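Local coordinates for sensor protein (Bacteroides thetaiotaomicron, PDB 2X7X) that binds beta-D-fructose through its periplasmic domain, the part described here, and probably acts as a hybrid two-component sensor histidine kinase, at residues Val90-Asp94 with Arg95-Ser99; Val192-Asn196 with Asp197-Pro201; Leu253-Ala256 with Met257-Glu261. One frame throughout, in Å; residues are numbered along the deposited sequence.

Contact 1. Residues Val90-Asp94 with Arg95-Ser99; sequences VILVD and RKILS. With FRU (beta-D-fructofuranose), chain E.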
loop_
_atom_site.group_PDB
_atom_site.type_symbol
_atom_site.label_atom_id
_atom_site.label_comp_id
_atom_site.label_asym_id
_atom_site.label_seq_id
_atom_site.Cartn_x
_atom_site.Cartn_y
_atom_site.Cartn_z
ATOM N N VAL A 90 -22.333 -24.055 3.881
ATOM C CA VAL A 90 -21.160 -23.786 4.731
ATOM C C VAL A 90 -19.983 -23.218 3.933
ATOM O O VAL A 90 -19.563 -23.798 2.920
ATOM C CB VAL A 90 -20.660 -25.073 5.453
ATOM C CG1 VAL A 90 -19.405 -24.775 6.296
ATOM C CG2 VAL A 90 -21.777 -25.716 6.299
ATOM N N ILE A 91 -19.455 -22.083 4.383
ATOM C CA ILE A 91 -18.222 -21.549 3.798
ATOM C C ILE A 91 -17.061 -21.722 4.768
ATOM O O ILE A 91 -17.097 -21.226 5.918
ATOM C CB ILE A 91 -18.316 -20.067 3.385
ATOM C CG1 ILE A 91 -19.350 -19.871 2.273
ATOM C CG2 ILE A 91 -16.956 -19.582 2.906
ATOM C CD1 ILE A 91 -19.613 -18.418 1.913
ATOM N N LEU A 92 -16.041 -22.434 4.290
ATOM C CA LEU A 92 -14.803 -22.568 5.025
ATOM C C LEU A 92 -13.878 -21.422 4.666
ATOM O O LEU A 92 -13.599 -21.180 3.482
ATOM C CB LEU A 92 -14.127 -23.910 4.725
ATOM C CG LEU A 92 -14.897 -25.207 5.006
ATOM C CD1 LEU A 92 -14.041 -26.361 4.598
ATOM C CD2 LEU A 92 -15.311 -25.349 6.465
ATOM N N VAL A 93 -13.418 -20.712 5.695
ATOM C CA VAL A 93 -12.410 -19.671 5.528
ATOM C C VAL A 93 -11.107 -20.038 6.228
ATOM O O VAL A 93 -11.127 -20.517 7.376
ATOM C CB VAL A 93 -12.884 -18.298 6.078
ATOM C CG1 VAL A 93 -11.871 -17.232 5.722
ATOM C CG2 VAL A 93 -14.198 -17.917 5.476
ATOM N N ASP A 94 -9.986 -19.797 5.541
ATOM C CA ASP A 94 -8.652 -19.802 6.167
ATOM C C ASP A 94 -8.225 -21.196 6.668
ATOM O O ASP A 94 -7.303 -21.786 6.116
ATOM C CB ASP A 94 -8.555 -18.673 7.234
ATOM C CG ASP A 94 -7.677 -19.025 8.418
ATOM O OD1 ASP A 94 -6.493 -19.370 8.230
ATOM O OD2 ASP A 94 -8.160 -18.931 9.565
ATOM N N ARG A 95 -8.885 -21.726 7.690
ATOM C CA ARG A 95 -8.607 -23.086 8.134
ATOM C C ARG A 95 -9.568 -24.066 7.480
ATOM O O ARG A 95 -10.667 -23.683 7.095
ATOM C CB ARG A 95 -8.693 -23.183 9.641
ATOM C CG ARG A 95 -7.869 -22.143 10.305
ATOM C CD ARG A 95 -7.556 -22.485 11.731
ATOM N NE ARG A 95 -6.812 -21.380 12.328
ATOM C CZ ARG A 95 -6.549 -21.258 13.619
ATOM N NH1 ARG A 95 -6.961 -22.170 14.502
ATOM N NH2 ARG A 95 -5.878 -20.204 14.024
ATOM N N LYS A 96 -9.136 -25.317 7.337
ATOM C CA LYS A 96 -9.896 -26.344 6.611
ATOM C C LYS A 96 -10.358 -27.477 7.541
ATOM O O LYS A 96 -9.941 -27.564 8.701
ATOM C CB LYS A 96 -9.028 -26.997 5.521
ATOM C CG LYS A 96 -8.582 -26.154 4.336
ATOM C CD LYS A 96 -7.403 -26.889 3.694
ATOM C CE LYS A 96 -6.851 -26.211 2.469
ATOM N NZ LYS A 96 -5.530 -26.812 2.074
ATOM N N ILE A 97 -11.198 -28.359 7.000
ATOM C CA ILE A 97 -11.557 -29.616 7.654
ATOM C C ILE A 97 -11.011 -30.776 6.826
ATOM O O ILE A 97 -10.244 -30.563 5.879
ATOM C CB ILE A 97 -13.081 -29.756 7.878
ATOM C CG1 ILE A 97 -13.848 -29.636 6.561
ATOM C CG2 ILE A 97 -13.568 -28.730 8.894
ATOM C CD1 ILE A 97 -15.304 -30.046 6.650
ATOM N N LEU A 98 -11.405 -31.999 7.173
ATOM C CA LEU A 98 -10.828 -33.185 6.551
ATOM C C LEU A 98 -11.769 -33.942 5.615
ATOM O O LEU A 98 -11.555 -35.115 5.331
ATOM C CB LEU A 98 -10.253 -34.116 7.626
ATOM C CG LEU A 98 -9.161 -33.490 8.502
ATOM C CD1 LEU A 98 -8.652 -34.488 9.519
ATOM C CD2 LEU A 98 -8.008 -32.909 7.653
ATOM N N SER A 99 -12.799 -33.266 5.125
ATOM C CA SER A 99 -13.689 -33.848 4.133
ATOM C C SER A 99 -14.198 -32.759 3.216
ATOM O O SER A 99 -13.842 -31.593 3.378
ATOM C CB SER A 99 -14.861 -34.560 4.796
ATOM O OG SER A 99 -15.693 -33.624 5.442
HETATM C C1 FRU E . -5.527 -15.369 13.451
HETATM C C2 FRU E . -4.369 -16.327 13.245
HETATM C C3 FRU E . -3.269 -15.723 12.377
HETATM C C4 FRU E . -2.832 -16.911 11.542
HETATM C C5 FRU E . -4.170 -17.589 11.279
HETATM C C6 FRU E . -4.091 -19.074 10.930
HETATM O O1 FRU E . -6.339 -15.822 14.531
HETATM O O2 FRU E . -3.886 -16.737 14.529
HETATM O O3 FRU E . -2.212 -15.128 13.144
HETATM O O4 FRU E . -2.144 -16.529 10.346
HETATM O O5 FRU E . -4.847 -17.462 12.533
HETATM O O6 FRU E . -5.405 -19.557 10.584
#
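D94 and R95, neighbours in the chain, reach side by side to the same fructose hydroxyl. O6 of the sugar donates to D94 OD1 (2.6 Å) and accepts from R95 NE (2.9 Å). A carboxylate can only accept and a guanidinium only donate, so the pair uses both capacities of the hydroxyl. With the R95 chain extended from CG to NE, NH2 also reaches ring oxygen O5 at 3.3 Å, and O5 lies in the guanidinium plane, at its edge. Between the two residues themselves the ion pair is long, D94 OD2 to R95 NE 3.9 Å, the carboxylate and guanidinium planes turned 77° apart. Y245 also bonds D94 OD1, while R20 and S69 hold OD2; the carbonyl of N71 takes R95 NH1.

This is the carboxyl end of strand 90-93 in one lobe of a periplasmic-binding-protein fold, where the loop leaving this strand carries two of the sugar-binding residues. Here the chain reverses in a classic gamma turn with D94 at its apex (phi 66°), R95 N giving V93 O a weak bond. Farther back, L92 CD1 meets I97 CG1 at 3.8 Å, the side chains crossing at about a right angle; I97, branched and apolar, also packs on T77 and V80.

Contact 2. Residues Val192-Asn196 with Asp197-Pro201; sequences VYAHN and DRIAP. With FRU (beta-D-fructofuranose), chain E.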
loop_
_atom_site.group_PDB
_atom_site.type_symbol
_atom_site.label_atom_id
_atom_site.label_comp_id
_atom_site.label_asym_id
_atom_site.label_seq_id
_atom_site.Cartn_x
_atom_site.Cartn_y
_atom_site.Cartn_z
ATOM N N VAL A 192 14.772 -17.729 13.111
ATOM C CA VAL A 192 13.522 -18.137 13.741
ATOM C C VAL A 192 12.427 -18.048 12.695
ATOM O O VAL A 192 12.242 -17.004 12.068
ATOM C CB VAL A 192 13.195 -17.231 14.978
ATOM C CG1 VAL A 192 11.917 -17.673 15.680
ATOM C CG2 VAL A 192 14.367 -17.256 15.940
ATOM N N TYR A 193 11.725 -19.152 12.496
ATOM C CA TYR A 193 10.528 -19.176 11.665
ATOM C C TYR A 193 9.349 -19.250 12.601
ATOM O O TYR A 193 9.156 -20.265 13.269
ATOM C CB TYR A 193 10.538 -20.401 10.760
ATOM C CG TYR A 193 9.274 -20.655 9.948
ATOM C CD1 TYR A 193 8.343 -19.628 9.673
ATOM C CD2 TYR A 193 9.034 -21.925 9.415
ATOM C CE1 TYR A 193 7.202 -19.877 8.909
ATOM C CE2 TYR A 193 7.905 -22.186 8.655
ATOM C CZ TYR A 193 6.996 -21.176 8.400
ATOM O OH TYR A 193 5.891 -21.482 7.636
ATOM N N ALA A 194 8.569 -18.173 12.650
ATOM C CA ALA A 194 7.391 -18.099 13.502
ATOM C C ALA A 194 6.157 -18.131 12.617
ATOM O O ALA A 194 6.097 -17.415 11.615
ATOM C CB ALA A 194 7.431 -16.819 14.314
ATOM N N HIS A 195 5.175 -18.952 12.977
ATOM C CA HIS A 195 3.980 -19.142 12.134
ATOM C C HIS A 195 3.051 -17.934 12.095
ATOM O O HIS A 195 2.230 -17.820 11.191
ATOM C CB HIS A 195 3.206 -20.415 12.520
ATOM C CG HIS A 195 3.829 -21.690 12.019
ATOM N ND1 HIS A 195 3.110 -22.864 11.880
ATOM C CD2 HIS A 195 5.091 -21.970 11.615
ATOM C CE1 HIS A 195 3.907 -23.811 11.418
ATOM N NE2 HIS A 195 5.115 -23.296 11.258
ATOM N N ASN A 196 3.161 -17.031 13.065
ATOM C CA ASN A 196 2.508 -15.736 12.907
ATOM C C ASN A 196 3.256 -14.585 13.552
ATOM O O ASN A 196 4.268 -14.790 14.227
ATOM C CB ASN A 196 1.026 -15.766 13.317
ATOM C CG ASN A 196 0.811 -15.795 14.833
ATOM O OD1 ASN A 196 1.754 -15.828 15.648
ATOM N ND2 ASN A 196 -0.459 -15.777 15.216
ATOM N N ASP A 197 2.731 -13.379 13.346
ATOM C CA ASP A 197 3.337 -12.137 13.829
ATOM C C ASP A 197 3.029 -11.885 15.289
ATOM O O ASP A 197 3.305 -10.795 15.782
ATOM C CB ASP A 197 2.831 -10.941 13.019
ATOM C CG ASP A 197 3.247 -10.991 11.564
ATOM O OD1 ASP A 197 4.230 -11.682 11.216
ATOM O OD2 ASP A 197 2.588 -10.323 10.751
ATOM N N ARG A 198 2.418 -12.855 15.969
ATOM C CA ARG A 198 2.258 -12.786 17.421
ATOM C C ARG A 198 3.293 -13.717 18.083
ATOM O O ARG A 198 3.913 -13.367 19.091
ATOM C CB ARG A 198 0.840 -13.148 17.843
ATOM C CG ARG A 198 -0.224 -12.100 17.458
ATOM C CD ARG A 198 -1.608 -12.369 18.124
ATOM N NE ARG A 198 -2.108 -13.751 17.949
ATOM C CZ ARG A 198 -2.627 -14.236 16.819
ATOM N NH1 ARG A 198 -2.716 -13.485 15.720
ATOM N NH2 ARG A 198 -3.039 -15.495 16.786
ATOM N N ILE A 199 3.494 -14.895 17.497
ATOM C CA ILE A 199 4.607 -15.746 17.882
ATOM C C ILE A 199 5.940 -14.976 17.763
ATOM O O ILE A 199 6.773 -14.998 18.681
ATOM C CB ILE A 199 4.611 -17.054 17.052
ATOM C CG1 ILE A 199 3.433 -17.941 17.477
ATOM C CG2 ILE A 199 5.886 -17.816 17.233
ATOM C CD1 ILE A 199 2.975 -18.952 16.442
ATOM N N ALA A 200 6.111 -14.265 16.656
ATOM C CA ALA A 200 7.400 -13.644 16.321
ATOM C C ALA A 200 7.990 -12.694 17.377
ATOM O O ALA A 200 9.129 -12.890 17.800
ATOM C CB ALA A 200 7.347 -12.990 14.945
ATOM N N PRO A 201 7.226 -11.676 17.821
ATOM C CA PRO A 201 7.806 -10.787 18.854
ATOM C C PRO A 201 8.139 -11.495 20.181
ATOM O O PRO A 201 8.988 -11.019 20.949
ATOM C CB PRO A 201 6.731 -9.715 19.073
ATOM C CG PRO A 201 5.482 -10.244 18.413
ATOM C CD PRO A 201 5.885 -11.246 17.388
HETATM C C1 FRU E . -5.527 -15.369 13.451
HETATM C C2 FRU E . -4.369 -16.327 13.245
HETATM C C3 FRU E . -3.269 -15.723 12.377
HETATM C C4 FRU E . -2.832 -16.911 11.542
HETATM C C5 FRU E . -4.170 -17.589 11.279
HETATM C C6 FRU E . -4.091 -19.074 10.930
HETATM O O1 FRU E . -6.339 -15.822 14.531
HETATM O O2 FRU E . -3.886 -16.737 14.529
HETATM O O3 FRU E . -2.212 -15.128 13.144
HETATM O O4 FRU E . -2.144 -16.529 10.346
HETATM O O5 FRU E . -4.847 -17.462 12.533
HETATM O O6 FRU E . -5.405 -19.557 10.584
#
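Past A194 the chain leaves strand 191-194 and turns into helix 199-209, the A200 N-H reaching back to N196 O at 3.1 Å. The N196 side chain ties the same corner. Its CG lies between the backbone N and the carbonyl carbon (chi1 75°), which turns OD1 onto the following amides: I199 N approaches it at 2.7 Å and almost straight (175°), while R198 N adds a weak bond that closes an Asx turn. The other end of the amide faces the sugar, ND2 donating to fructose O3 at 2.8 Å and also to the carbonyl of W170. Asparagine suits the place because one planar group accepts from the backbone and donates to the ligand.

The turn links the strand and helix of a beta-alpha-beta unit in the second lobe of this periplasmic-binding-protein fold, and brings R198 to the same ligand. Bent at chi3, the arginine brings one face of its guanidinium against the amide, N196 ND2 lying over that face and the two planes 73° apart. R198 NH2 bonds fructose O2 at 2.7 Å, with NH1 giving a weak bond to O3; E171 holds NE. A leucine in place of N196 would probably leave fructose O3 without its amide donor and the amides of R198 and I199 without their side-chain acceptor, freeing the turn to shift.

D197 heads off to T242 and the A223 amide. On the apolar side of the turn, A194 CB meets I199 CG2 at 3.4 Å and A200 CB at 3.9 Å, the small alanines letting helix and strand come close while branched I199 continues onto L134 and A175.

Contact 3. Residues Leu253-Ala256 with Met257-Glu261; sequences LQLA and MDILE
L253 and M257 begin a run of i to i+4 contacts along the last turns of helix 249-260, an alpha helix lying against the parallel sheet of one lobe of the periplasmic-binding-protein fold. Backbone bonds dominate. M257 N reaches L253 O at 2.8 Å (171°), and L260 N reaches A256 O at 2.9 Å (175°). Between them, D258 N bonds Q254 O and I259 N bonds L255 O. One further bond, E261 N to M257 O, closes the series where E261 leaves helical geometry.

Side chains lean back over the carbonyls that their own amides engage. M257 CG comes 3.6 Å from L253 O before the chain bends at chi2 and takes its flexible thioether toward Y34 and V37. Likewise L260 CG lies 3.5 Å from A256 O, and the side chain also packs on L65.

Apolar contacts sort by the face of the helix. A256 turns its single methyl to I9, L65 and I91, a small residue where the helix approaches the strands; L255 and I259, longer and branched, pack on I91 too. With CG1 of I259 anti to its carbonyl carbon (chi1 -72°), CD1 extends back along the helix until it lies 4.3 Å from L255 CG.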
loop_
_atom_site.group_PDB
_atom_site.type_symbol
_atom_site.label_atom_id
_atom_site.label_comp_id
_atom_site.label_asym_id
_atom_site.label_seq_id
_atom_site.Cartn_x
_atom_site.Cartn_y
_atom_site.Cartn_z
ATOM N N LEU A 253 -17.892 -12.258 2.133
ATOM C CA LEU A 253 -19.309 -11.945 2.046
ATOM C C LEU A 253 -19.870 -12.024 0.623
ATOM O O LEU A 253 -20.991 -12.499 0.433
ATOM C CB LEU A 253 -19.629 -10.590 2.663
ATOM C CG LEU A 253 -21.130 -10.464 2.976
ATOM C CD1 LEU A 253 -21.563 -11.440 4.078
ATOM C CD2 LEU A 253 -21.492 -9.059 3.358
ATOM N N GLN A 254 -19.102 -11.566 -0.362
ATOM C CA GLN A 254 -19.523 -11.661 -1.754
ATOM C C GLN A 254 -19.800 -13.099 -2.141
ATOM O O GLN A 254 -20.691 -13.375 -2.948
ATOM C CB GLN A 254 -18.477 -11.070 -2.691
ATOM C CG GLN A 254 -18.857 -9.720 -3.269
ATOM C CD GLN A 254 -17.775 -8.678 -3.042
ATOM O OE1 GLN A 254 -17.898 -7.839 -2.146
ATOM N NE2 GLN A 254 -16.699 -8.740 -3.831
ATOM N N LEU A 255 -19.029 -14.009 -1.559
ATOM C CA LEU A 255 -19.203 -15.431 -1.786
ATOM C C LEU A 255 -20.512 -15.884 -1.148
ATOM O O LEU A 255 -21.317 -16.549 -1.797
ATOM C CB LEU A 255 -18.012 -16.201 -1.210
ATOM C CG LEU A 255 -17.880 -17.714 -1.390
ATOM C CD1 LEU A 255 -17.850 -18.121 -2.864
ATOM C CD2 LEU A 255 -16.621 -18.192 -0.671
ATOM N N ALA A 256 -20.724 -15.509 0.113
ATOM C CA ALA A 256 -21.973 -15.789 0.807
ATOM C C ALA A 256 -23.177 -15.326 -0.025
ATOM O O ALA A 256 -24.094 -16.109 -0.289
ATOM C CB ALA A 256 -21.981 -15.139 2.189
ATOM N N MET A 257 -23.147 -14.070 -0.464
ATOM C CA MET A 257 -24.229 -13.494 -1.263
ATOM C C MET A 257 -24.477 -14.190 -2.604
ATOM O O MET A 257 -25.627 -14.433 -2.967
ATOM C CB MET A 257 -24.007 -11.997 -1.473
ATOM C CG MET A 257 -24.232 -11.181 -0.210
ATOM S SD MET A 257 -25.421 -11.982 0.873
ATOM C CE MET A 257 -26.333 -10.584 1.516
ATOM N N ASP A 258 -23.409 -14.510 -3.329
ATOM C CA ASP A 258 -23.532 -15.276 -4.569
ATOM C C ASP A 258 -24.266 -16.598 -4.355
ATOM O O ASP A 258 -25.110 -16.980 -5.169
ATOM C CB ASP A 258 -22.158 -15.518 -5.207
ATOM C CG ASP A 258 -21.498 -14.231 -5.678
ATOM O OD1 ASP A 258 -22.150 -13.165 -5.639
ATOM O OD2 ASP A 258 -20.318 -14.281 -6.081
ATOM N N ILE A 259 -23.958 -17.280 -3.255
ATOM C CA ILE A 259 -24.554 -18.577 -2.949
ATOM C C ILE A 259 -26.019 -18.426 -2.566
ATOM O O ILE A 259 -26.883 -19.117 -3.117
ATOM C CB ILE A 259 -23.769 -19.313 -1.841
ATOM C CG1 ILE A 259 -22.425 -19.800 -2.393
ATOM C CG2 ILE A 259 -24.586 -20.472 -1.259
ATOM C CD1 ILE A 259 -21.434 -20.201 -1.336
ATOM N N LEU A 260 -26.290 -17.519 -1.633
ATOM C CA LEU A 260 -27.657 -17.253 -1.193
ATOM C C LEU A 260 -28.559 -16.766 -2.335
ATOM O O LEU A 260 -29.662 -17.274 -2.508
ATOM C CB LEU A 260 -27.677 -16.248 -0.041
ATOM C CG LEU A 260 -27.187 -16.713 1.329
ATOM C CD1 LEU A 260 -27.163 -15.530 2.284
ATOM C CD2 LEU A 260 -28.023 -17.862 1.894
ATOM N N GLU A 261 -28.076 -15.804 -3.117
ATOM C CA GLU A 261 -28.838 -15.235 -4.228
ATOM C C GLU A 261 -28.735 -16.101 -5.488
ATOM O O GLU A 261 -28.962 -15.632 -6.609
ATOM C CB GLU A 261 -28.355 -13.813 -4.524
ATOM C CG GLU A 261 -28.527 -12.830 -3.371
ATOM C CD GLU A 261 -27.988 -11.439 -3.692
ATOM O OE1 GLU A 261 -27.360 -11.269 -4.766
ATOM O OE2 GLU A 261 -28.193 -10.514 -2.864
#

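Overall arrangement
Contacts 1 and 2 are corresponding features of the two lobes: in each a strand of a central sheet ends in a turn that delivers two residues to fructose. Their centres are 23 Å apart on opposite sides of the chain's centre, and their nearest atoms stay about 6 Å apart, so they meet through the sugar between them, with D17, R20, R146 and D222 adding further bonds. Contact 3 takes no part in the pocket, the L255 side chain lying about 11 Å from that of D94; it packs against the strand of contact 1 in the same lobe, centres 16 Å apart, where I91 CD1 lies 3.6 Å from A256 N. From contact 2 it is remote, with nearest atoms about 20 Å apart.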